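Eukaryotic translation initiation factor 2A (Schizosaccharomyces pombe, PDB 3WJ9) probably directs initiator methionyl-tRNA to 40S ribosomal subunits in a codon-dependent manner during translation of a small number of specific mRNAs. Local coordinates at residues S5-R10 with N381-W386; L163-I168 with R196-P201. All coordinates share one frame; numbering follows the deposited sequence.

Overall arrangement
Both contacts belong to the beta-propeller part of this factor, the portion of the longer protein built from radially arranged antiparallel sheets. Their centres lie 41 Å apart on opposite sides of the chain's centre, and their nearest atoms are about 31 Å from each other. Contact 1 joins segments whose closest ends are 371 residues apart, bringing strand 6-11 at the N-terminus against strand 382-387 near the C-terminus. Contact 2 falls between these in sequence and is local: the loop after strand 161-162 meets strand 193-199. They share no sheet. One marks where the ends of the chain come together to close the ring; the other is a junction between consecutive blades.

Contact 1: residues S5-R10 with N381-W386; sequences SQFAYR and NSIKIW
Phe-7 and Tyr-9 face Ile-385 and Ile-383 across two strands, 6-10 and 382-386, that run nearly antiparallel at 168° with their axes 10.0 Å apart at closest approach. That spacing is too wide for backbone pairing, and no hydrogen bond crosses; the strands lie in different sheets and meet through apolar side chains. The CA atoms of Tyr-9 and Ile-383 are 8.9 Å apart, those of Phe-7 and Ile-385 somewhat farther. Phe-7 enters from one sheet and Ile-385 from the other. The Ile-385 CD1 methyl approaches Phe-7 CE1 at 4.0 Å and also lies near CZ, while Ile-383 CD1 reaches CE2 across the ring at 4.3 Å. Both methyls come in obliquely, on the same side of the ring plane, one near CE1 and the other near CE2. The isoleucines differ in their ends: Ile-383 carries CD1 straight out in an extended chain (chi2 180°), whereas that of Ile-385 is turned aside (chi2 87°). Ile-383 CD1 has a second neighbour, Tyr-9 CB, at 4.0 Å. Tyr-9 touches strand 382-386 through CB alone, since its ring leads away from that strand. Val-18 of strand 15-19 adjoins Phe-7 and Tyr-9, and Leu-401 and Ala-404 of strand 401-406 adjoin Ile-383. The alternate residues serve other neighbours: Gln-6 hydrogen-bonds Thr-62 O and Tyr-42 OH, and Arg-10 NH2 bonds Gln-403 OE1. This is face-to-face packing of neighbouring propeller blades. One is the blade of WD repeat 4; the other combines strands 6-11 and 15-19 with the C-terminal strand 401-406, the mixed-terminus "Velcro" closure well known in beta-propellers.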
ATOM      1  N   SER A   5      15.094 -15.594   2.714  1.00 48.81           N
ATOM      2  CA  SER A   5      14.705 -14.200   2.911  1.00 43.34           C
ATOM      3  C   SER A   5      14.777 -13.435   1.591  1.00 45.80           C
ATOM      4  O   SER A   5      15.670 -12.615   1.392  1.00 53.56           O
ATOM      5  CB  SER A   5      15.597 -13.533   3.963  1.00 59.90           C
ATOM      6  OG  SER A   5      15.716 -14.335   5.126  1.00 67.52           O
ATOM      7  N   GLN A   6      13.831 -13.698   0.691  1.00 44.89           N
ATOM      8  CA  GLN A   6      13.900 -13.157  -0.665  1.00 39.07           C
ATOM      9  C   GLN A   6      13.372 -11.731  -0.766  1.00 36.67           C
ATOM     10  O   GLN A   6      12.385 -11.369  -0.127  1.00 34.66           O
ATOM     11  CB  GLN A   6      13.132 -14.053  -1.649  1.00 30.05           C
ATOM     12  CG  GLN A   6      13.250 -13.604  -3.112  1.00 31.37           C
ATOM     13  CD  GLN A   6      12.388 -14.412  -4.070  1.00 48.53           C
ATOM     14  OE1 GLN A   6      11.853 -13.877  -5.043  1.00 54.77           O
ATOM     15  NE2 GLN A   6      12.257 -15.706  -3.805  1.00 50.86           N
ATOM     16  N   PHE A   7      14.054 -10.929  -1.576  1.00 35.72           N
ATOM     17  CA  PHE A   7      13.576  -9.607  -1.954  1.00 38.57           C
ATOM     18  C   PHE A   7      13.789  -9.413  -3.451  1.00 35.11           C
ATOM     19  O   PHE A   7      14.520 -10.176  -4.080  1.00 39.24           O
ATOM     20  CB  PHE A   7      14.292  -8.513  -1.157  1.00 43.20           C
ATOM     21  CG  PHE A   7      15.774  -8.446  -1.407  1.00 31.62           C
ATOM     22  CD1 PHE A   7      16.652  -9.173  -0.622  1.00 42.45           C
ATOM     23  CD2 PHE A   7      16.288  -7.644  -2.413  1.00 35.85           C
ATOM     24  CE1 PHE A   7      18.015  -9.114  -0.842  1.00 45.66           C
ATOM     25  CE2 PHE A   7      17.651  -7.580  -2.639  1.00 32.83           C
ATOM     26  CZ  PHE A   7      18.515  -8.316  -1.850  1.00 44.41           C
ATOM     27  N   ALA A   8      13.148  -8.399  -4.020  1.00 33.52           N
ATOM     28  CA  ALA A   8      13.323  -8.089  -5.434  1.00 24.03           C
ATOM     29  C   ALA A   8      14.042  -6.761  -5.602  1.00 29.04           C
ATOM     30  O   ALA A   8      14.036  -5.930  -4.699  1.00 35.10           O
ATOM     31  CB  ALA A   8      11.981  -8.054  -6.141  1.00 35.80           C
ATOM     32  N   TYR A   9      14.664  -6.567  -6.758  1.00 30.71           N
ATOM     33  CA  TYR A   9      15.310  -5.297  -7.061  1.00 31.22           C
ATOM     34  C   TYR A   9      15.149  -4.962  -8.535  1.00 34.51           C
ATOM     35  O   TYR A   9      15.085  -5.853  -9.381  1.00 33.42           O
ATOM     36  CB  TYR A   9      16.796  -5.331  -6.689  1.00 40.64           C
ATOM     37  CG  TYR A   9      17.653  -6.155  -7.626  1.00 45.48           C
ATOM     38  CD1 TYR A   9      17.826  -7.515  -7.422  1.00 49.62           C
ATOM     39  CD2 TYR A   9      18.297  -5.567  -8.710  1.00 43.29           C
ATOM     40  CE1 TYR A   9      18.608  -8.271  -8.275  1.00 54.94           C
ATOM     41  CE2 TYR A   9      19.080  -6.315  -9.568  1.00 48.36           C
ATOM     42  CZ  TYR A   9      19.234  -7.667  -9.345  1.00 56.78           C
ATOM     43  OH  TYR A   9      20.013  -8.416 -10.196  1.00 65.27           O
ATOM     44  N   ARG A  10      15.084  -3.672  -8.835  1.00 41.17           N
ATOM     45  CA  ARG A  10      15.062  -3.214 -10.214  1.00 36.67           C
ATOM     46  C   ARG A  10      15.850  -1.922 -10.346  1.00 38.02           C
ATOM     47  O   ARG A  10      15.419  -0.869  -9.881  1.00 40.89           O
ATOM     48  CB  ARG A  10      13.628  -3.013 -10.705  1.00 42.00           C
ATOM     49  CG  ARG A  10      13.541  -2.591 -12.163  1.00 44.42           C
ATOM     50  CD  ARG A  10      12.103  -2.361 -12.590  1.00 35.20           C
ATOM     51  NE  ARG A  10      11.483  -1.261 -11.859  1.00 41.36           N
ATOM     52  CZ  ARG A  10      11.524   0.009 -12.246  1.00 42.08           C
ATOM     53  NH1 ARG A  10      12.152   0.343 -13.365  1.00 50.54           N
ATOM     54  NH2 ARG A  10      10.931   0.945 -11.520  1.00 37.95           N
ATOM     55  N   ASN A 381      22.372   5.839  -4.858  1.00 47.34           N
ATOM     56  CA  ASN A 381      21.390   4.758  -4.828  1.00 35.59           C
ATOM     57  C   ASN A 381      21.999   3.452  -4.321  1.00 36.12           C
ATOM     58  O   ASN A 381      23.090   3.065  -4.738  1.00 51.44           O
ATOM     59  CB  ASN A 381      20.778   4.548  -6.214  1.00 44.06           C
ATOM     60  CG  ASN A 381      19.889   5.700  -6.637  1.00 47.35           C
ATOM     61  OD1 ASN A 381      19.900   6.120  -7.793  1.00 62.11           O
ATOM     62  ND2 ASN A 381      19.114   6.223  -5.694  1.00 47.01           N
ATOM     63  N   SER A 382      21.289   2.773  -3.422  1.00 35.07           N
ATOM     64  CA  SER A 382      21.832   1.574  -2.792  1.00 27.14           C
ATOM     65  C   SER A 382      20.778   0.682  -2.137  1.00 25.75           C
ATOM     66  O   SER A 382      19.602   1.041  -2.047  1.00 37.34           O
ATOM     67  CB  SER A 382      22.875   1.971  -1.744  1.00 40.22           C
ATOM     68  OG  SER A 382      22.267   2.652  -0.660  1.00 44.05           O
ATOM     69  N   ILE A 383      21.220  -0.495  -1.697  1.00 31.81           N
ATOM     70  CA  ILE A 383      20.408  -1.401  -0.891  1.00 24.34           C
ATOM     71  C   ILE A 383      21.194  -1.818   0.347  1.00 29.04           C
ATOM     72  O   ILE A 383      22.379  -2.136   0.255  1.00 34.68           O
ATOM     73  CB  ILE A 383      19.995  -2.673  -1.667  1.00 32.17           C
ATOM     74  CG1 ILE A 383      19.109  -2.324  -2.860  1.00 39.02           C
ATOM     75  CG2 ILE A 383      19.256  -3.643  -0.756  1.00 28.13           C
ATOM     76  CD1 ILE A 383      18.679  -3.534  -3.665  1.00 36.09           C
ATOM     77  N   LYS A 384      20.539  -1.815   1.504  1.00 24.85           N
ATOM     78  CA  LYS A 384      21.167  -2.309   2.724  1.00 22.70           C
ATOM     79  C   LYS A 384      20.163  -3.074   3.583  1.00 30.46           C
ATOM     80  O   LYS A 384      19.100  -2.554   3.919  1.00 39.33           O
ATOM     81  CB  LYS A 384      21.779  -1.158   3.523  1.00 32.02           C
ATOM     82  CG  LYS A 384      22.558  -1.602   4.745  1.00 33.10           C
ATOM     83  CD  LYS A 384      23.483  -0.502   5.227  1.00 45.38           C
ATOM     84  CE  LYS A 384      24.261  -0.929   6.456  1.00 60.37           C
ATOM     85  NZ  LYS A 384      25.074   0.191   7.004  1.00 45.58           N
ATOM     86  N   ILE A 385      20.507  -4.312   3.925  1.00 27.75           N
ATOM     87  CA  ILE A 385      19.677  -5.128   4.807  1.00 31.49           C
ATOM     88  C   ILE A 385      20.292  -5.157   6.204  1.00 31.18           C
ATOM     89  O   ILE A 385      21.483  -5.423   6.357  1.00 43.18           O
ATOM     90  CB  ILE A 385      19.509  -6.575   4.278  1.00 25.39           C
ATOM     91  CG1 ILE A 385      18.669  -6.596   2.998  1.00 28.50           C
ATOM     92  CG2 ILE A 385      18.849  -7.455   5.322  1.00 38.86           C
ATOM     93  CD1 ILE A 385      19.459  -6.399   1.724  1.00 31.56           C
ATOM     94  N   TRP A 386      19.479  -4.876   7.218  1.00 35.74           N
ATOM     95  CA  TRP A 386      19.960  -4.778   8.594  1.00 32.80           C
ATOM     96  C   TRP A 386      19.352  -5.856   9.474  1.00 30.22           C
ATOM     97  O   TRP A 386      18.232  -6.300   9.227  1.00 40.26           O
ATOM     98  CB  TRP A 386      19.620  -3.413   9.208  1.00 37.30           C
ATOM     99  CG  TRP A 386      19.836  -2.218   8.332  1.00 27.36           C
ATOM    100  CD1 TRP A 386      19.167  -1.907   7.184  1.00 29.45           C
ATOM    101  CD2 TRP A 386      20.750  -1.141   8.566  1.00 50.18           C
ATOM    102  NE1 TRP A 386      19.628  -0.719   6.674  1.00 42.12           N
ATOM    103  CE2 TRP A 386      20.600  -0.226   7.506  1.00 52.29           C
ATOM    104  CE3 TRP A 386      21.693  -0.867   9.562  1.00 55.60           C
ATOM    105  CZ2 TRP A 386      21.350   0.943   7.415  1.00 62.86           C
ATOM    106  CZ3 TRP A 386      22.440   0.291   9.467  1.00 51.49           C
ATOM    107  CH2 TRP A 386      22.265   1.182   8.402  1.00 63.78           C
TER

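Contact 2: residues L163-I168 with R196-P201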
ATOM      1  N   LEU A 163     -24.129   1.291  -5.353  1.00 58.23           N
ATOM      2  CA  LEU A 163     -24.376   2.006  -4.103  1.00 59.75           C
ATOM      3  C   LEU A 163     -25.306   3.199  -4.300  1.00 94.97           C
ATOM      4  O   LEU A 163     -25.208   3.929  -5.286  1.00102.13           O
ATOM      5  CB  LEU A 163     -23.065   2.466  -3.464  1.00 68.94           C
ATOM      6  CG  LEU A 163     -23.211   2.794  -1.975  1.00 75.34           C
ATOM      7  CD1 LEU A 163     -23.808   1.605  -1.237  1.00 74.09           C
ATOM      8  CD2 LEU A 163     -21.881   3.192  -1.356  1.00 77.93           C
ATOM      9  N   ARG A 164     -26.197   3.387  -3.332  1.00105.63           N
ATOM     10  CA  ARG A 164     -27.257   4.385  -3.402  1.00 99.71           C
ATOM     11  C   ARG A 164     -26.763   5.829  -3.406  1.00101.74           C
ATOM     12  O   ARG A 164     -27.165   6.625  -4.257  1.00111.56           O
ATOM     13  CB  ARG A 164     -28.218   4.202  -2.225  1.00 91.36           C
ATOM     14  CG  ARG A 164     -28.877   2.837  -2.150  1.00 88.74           C
ATOM     15  CD  ARG A 164     -29.851   2.608  -3.292  1.00117.77           C
ATOM     16  NE  ARG A 164     -30.471   1.291  -3.203  1.00114.89           N
ATOM     17  CZ  ARG A 164     -31.543   1.017  -2.466  1.00124.34           C
ATOM     18  NH1 ARG A 164     -32.120   1.971  -1.751  1.00121.05           N
ATOM     19  NH2 ARG A 164     -32.038  -0.213  -2.445  1.00121.06           N
ATOM     20  N   VAL A 165     -25.904   6.163  -2.447  1.00105.34           N
ATOM     21  CA  VAL A 165     -25.566   7.558  -2.163  1.00107.88           C
ATOM     22  C   VAL A 165     -24.976   8.309  -3.362  1.00101.93           C
ATOM     23  O   VAL A 165     -24.387   7.708  -4.265  1.00 88.94           O
ATOM     24  CB  VAL A 165     -24.592   7.659  -0.969  1.00101.22           C
ATOM     25  CG1 VAL A 165     -25.092   6.807   0.189  1.00 92.38           C
ATOM     26  CG2 VAL A 165     -23.192   7.228  -1.375  1.00103.83           C
ATOM     27  N   GLU A 166     -25.149   9.630  -3.355  1.00100.27           N
ATOM     28  CA  GLU A 166     -24.809  10.473  -4.497  1.00 82.47           C
ATOM     29  C   GLU A 166     -23.645  11.412  -4.183  1.00 73.93           C
ATOM     30  O   GLU A 166     -23.434  11.792  -3.029  1.00 70.46           O
ATOM     31  CB  GLU A 166     -26.046  11.273  -4.931  1.00 81.76           C
ATOM     32  CG  GLU A 166     -25.796  12.393  -5.939  1.00 95.29           C
ATOM     33  CD  GLU A 166     -27.043  12.782  -6.714  1.00110.82           C
ATOM     34  OE1 GLU A 166     -28.087  12.120  -6.535  1.00101.48           O
ATOM     35  OE2 GLU A 166     -26.982  13.761  -7.490  1.00102.21           O
ATOM     36  N   GLY A 167     -22.888  11.771  -5.216  1.00 79.44           N
ATOM     37  CA  GLY A 167     -21.818  12.737  -5.078  1.00 83.00           C
ATOM     38  C   GLY A 167     -20.607  12.164  -4.375  1.00 85.25           C
ATOM     39  O   GLY A 167     -19.967  12.844  -3.584  1.00 86.89           O
ATOM     40  N   ILE A 168     -20.301  10.905  -4.665  1.00 81.21           N
ATOM     41  CA  ILE A 168     -19.131  10.246  -4.094  1.00 87.66           C
ATOM     42  C   ILE A 168     -17.831  10.721  -4.728  1.00 94.60           C
ATOM     43  O   ILE A 168     -17.658  10.615  -5.943  1.00 97.59           O
ATOM     44  CB  ILE A 168     -19.190   8.716  -4.272  1.00 87.03           C
ATOM     45  CG1 ILE A 168     -20.377   8.119  -3.515  1.00 84.11           C
ATOM     46  CG2 ILE A 168     -17.873   8.085  -3.837  1.00 96.67           C
ATOM     47  CD1 ILE A 168     -20.821   6.765  -4.050  1.00101.76           C
ATOM     48  N   ARG A 196     -19.387   7.803   5.149  1.00 82.13           N
ATOM     49  CA  ARG A 196     -20.425   6.786   5.296  1.00 86.22           C
ATOM     50  C   ARG A 196     -19.868   5.358   5.293  1.00 81.93           C
ATOM     51  O   ARG A 196     -18.929   5.050   4.562  1.00 79.04           O
ATOM     52  CB  ARG A 196     -21.456   6.939   4.174  1.00 93.73           C
ATOM     53  CG  ARG A 196     -22.872   6.755   4.645  1.00 87.87           C
ATOM     54  CD  ARG A 196     -23.409   8.047   5.188  1.00104.85           C
ATOM     55  NE  ARG A 196     -23.628   9.045   4.153  1.00102.01           N
ATOM     56  CZ  ARG A 196     -24.709   9.075   3.387  1.00103.33           C
ATOM     57  NH1 ARG A 196     -25.668   8.177   3.568  1.00 96.58           N
ATOM     58  NH2 ARG A 196     -24.845  10.010   2.460  1.00 98.05           N
ATOM     59  N   THR A 197     -20.446   4.485   6.113  1.00 79.67           N
ATOM     60  CA  THR A 197     -20.079   3.070   6.068  1.00 62.41           C
ATOM     61  C   THR A 197     -21.300   2.196   5.794  1.00 66.80           C
ATOM     62  O   THR A 197     -22.404   2.488   6.255  1.00 79.95           O
ATOM     63  CB  THR A 197     -19.412   2.593   7.373  1.00 68.07           C
ATOM     64  OG1 THR A 197     -20.372   2.600   8.435  1.00 83.62           O
ATOM     65  CG2 THR A 197     -18.239   3.495   7.743  1.00 58.62           C
ATOM     66  N   TYR A 198     -21.087   1.124   5.037  1.00 69.03           N
ATOM     67  CA  TYR A 198     -22.150   0.189   4.690  1.00 68.53           C
ATOM     68  C   TYR A 198     -21.658  -1.251   4.731  1.00 69.73           C
ATOM     69  O   TYR A 198     -20.530  -1.540   4.329  1.00 74.11           O
ATOM     70  CB  TYR A 198     -22.703   0.488   3.291  1.00 73.01           C
ATOM     71  CG  TYR A 198     -23.633   1.675   3.207  1.00 91.48           C
ATOM     72  CD1 TYR A 198     -23.139   2.955   3.006  1.00100.99           C
ATOM     73  CD2 TYR A 198     -25.010   1.510   3.293  1.00 79.59           C
ATOM     74  CE1 TYR A 198     -23.986   4.040   2.916  1.00 99.78           C
ATOM     75  CE2 TYR A 198     -25.864   2.591   3.200  1.00 88.24           C
ATOM     76  CZ  TYR A 198     -25.346   3.856   3.016  1.00 96.14           C
ATOM     77  OH  TYR A 198     -26.191   4.938   2.925  1.00 94.32           O
ATOM     78  N   SER A 199     -22.503  -2.155   5.212  1.00 67.79           N
ATOM     79  CA  SER A 199     -22.257  -3.579   5.030  1.00 60.14           C
ATOM     80  C   SER A 199     -22.678  -3.937   3.611  1.00 70.92           C
ATOM     81  O   SER A 199     -23.670  -3.406   3.107  1.00 83.78           O
ATOM     82  CB  SER A 199     -23.017  -4.415   6.063  1.00 72.35           C
ATOM     83  OG  SER A 199     -22.762  -5.799   5.889  1.00 59.53           O
ATOM     84  N   ILE A 200     -21.921  -4.813   2.958  1.00 64.30           N
ATOM     85  CA  ILE A 200     -22.214  -5.155   1.571  1.00 56.67           C
ATOM     86  C   ILE A 200     -23.546  -5.912   1.458  1.00 82.58           C
ATOM     87  O   ILE A 200     -24.326  -5.624   0.551  1.00 97.71           O
ATOM     88  CB  ILE A 200     -21.042  -5.950   0.916  1.00 68.84           C
ATOM     89  CG1 ILE A 200     -19.779  -5.075   0.858  1.00 76.30           C
ATOM     90  CG2 ILE A 200     -21.435  -6.442  -0.475  1.00 60.54           C
ATOM     91  CD1 ILE A 200     -18.788  -5.482  -0.217  1.00 84.15           C
ATOM     92  N   PRO A 201     -23.817  -6.864   2.368  1.00 93.25           N
ATOM     93  CA  PRO A 201     -25.193  -7.362   2.462  1.00102.19           C
ATOM     94  C   PRO A 201     -26.242  -6.250   2.609  1.00 87.47           C
ATOM     95  O   PRO A 201     -27.272  -6.295   1.939  1.00 89.45           O
ATOM     96  CB  PRO A 201     -25.158  -8.213   3.724  1.00 86.63           C
ATOM     97  CG  PRO A 201     -23.780  -8.754   3.758  1.00 87.77           C
ATOM     98  CD  PRO A 201     -22.881  -7.724   3.120  1.00 83.78           C
TER
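Val-165 lies at the meeting point of Arg-196 and Tyr-198, and one of its methyls, CG1, touches both. Val-165 CG1 sits over one face of the Arg-196 guanidinium, 3.7 Å from NH1, and CZ and NH2 are scarcely farther off. Val-165 CG1 is also 3.5 Å from Tyr-198 OH and comes obliquely to the phenol ring at its hydroxyl end, where Tyr-198 CE1 is the nearest ring carbon at 4.0 Å. The guanidinium and the phenol ring are inclined to each other by about 45°. The valine runs alongside both side chains, pointing the other way, and does not meet them end-on. Two bends in the Arg-196 chain, at chi2 (85°) and chi3 (70°), bring its planar end beside the tyrosine hydroxyl. Leu-163 takes the inner part of the same phenol ring: its CD1 lies over one face, 4.4 Å from Tyr-198 CG, on the side of the ring plane from which Val-165 also comes. Leucine at the root and valine at the hydroxyl end together follow the length of the tyrosine. No hydrogen bond or salt bridge links the two segments. An alanine at Arg-196 would take away the flat guanidinium and is likely to leave Val-165 CG1 with the tyrosine as its remaining partner here, opening a gap beside that methyl. Residues 163-168 form the link between strand 161-162, the last of one four-stranded sheet, and strand 170-173, the first of the next. Leu-163 also touches Val-147 of the former sheet and Val-183 of the latter, while Arg-196 and Tyr-198 project from strand 193-199, between strands 180-185 and 206-212.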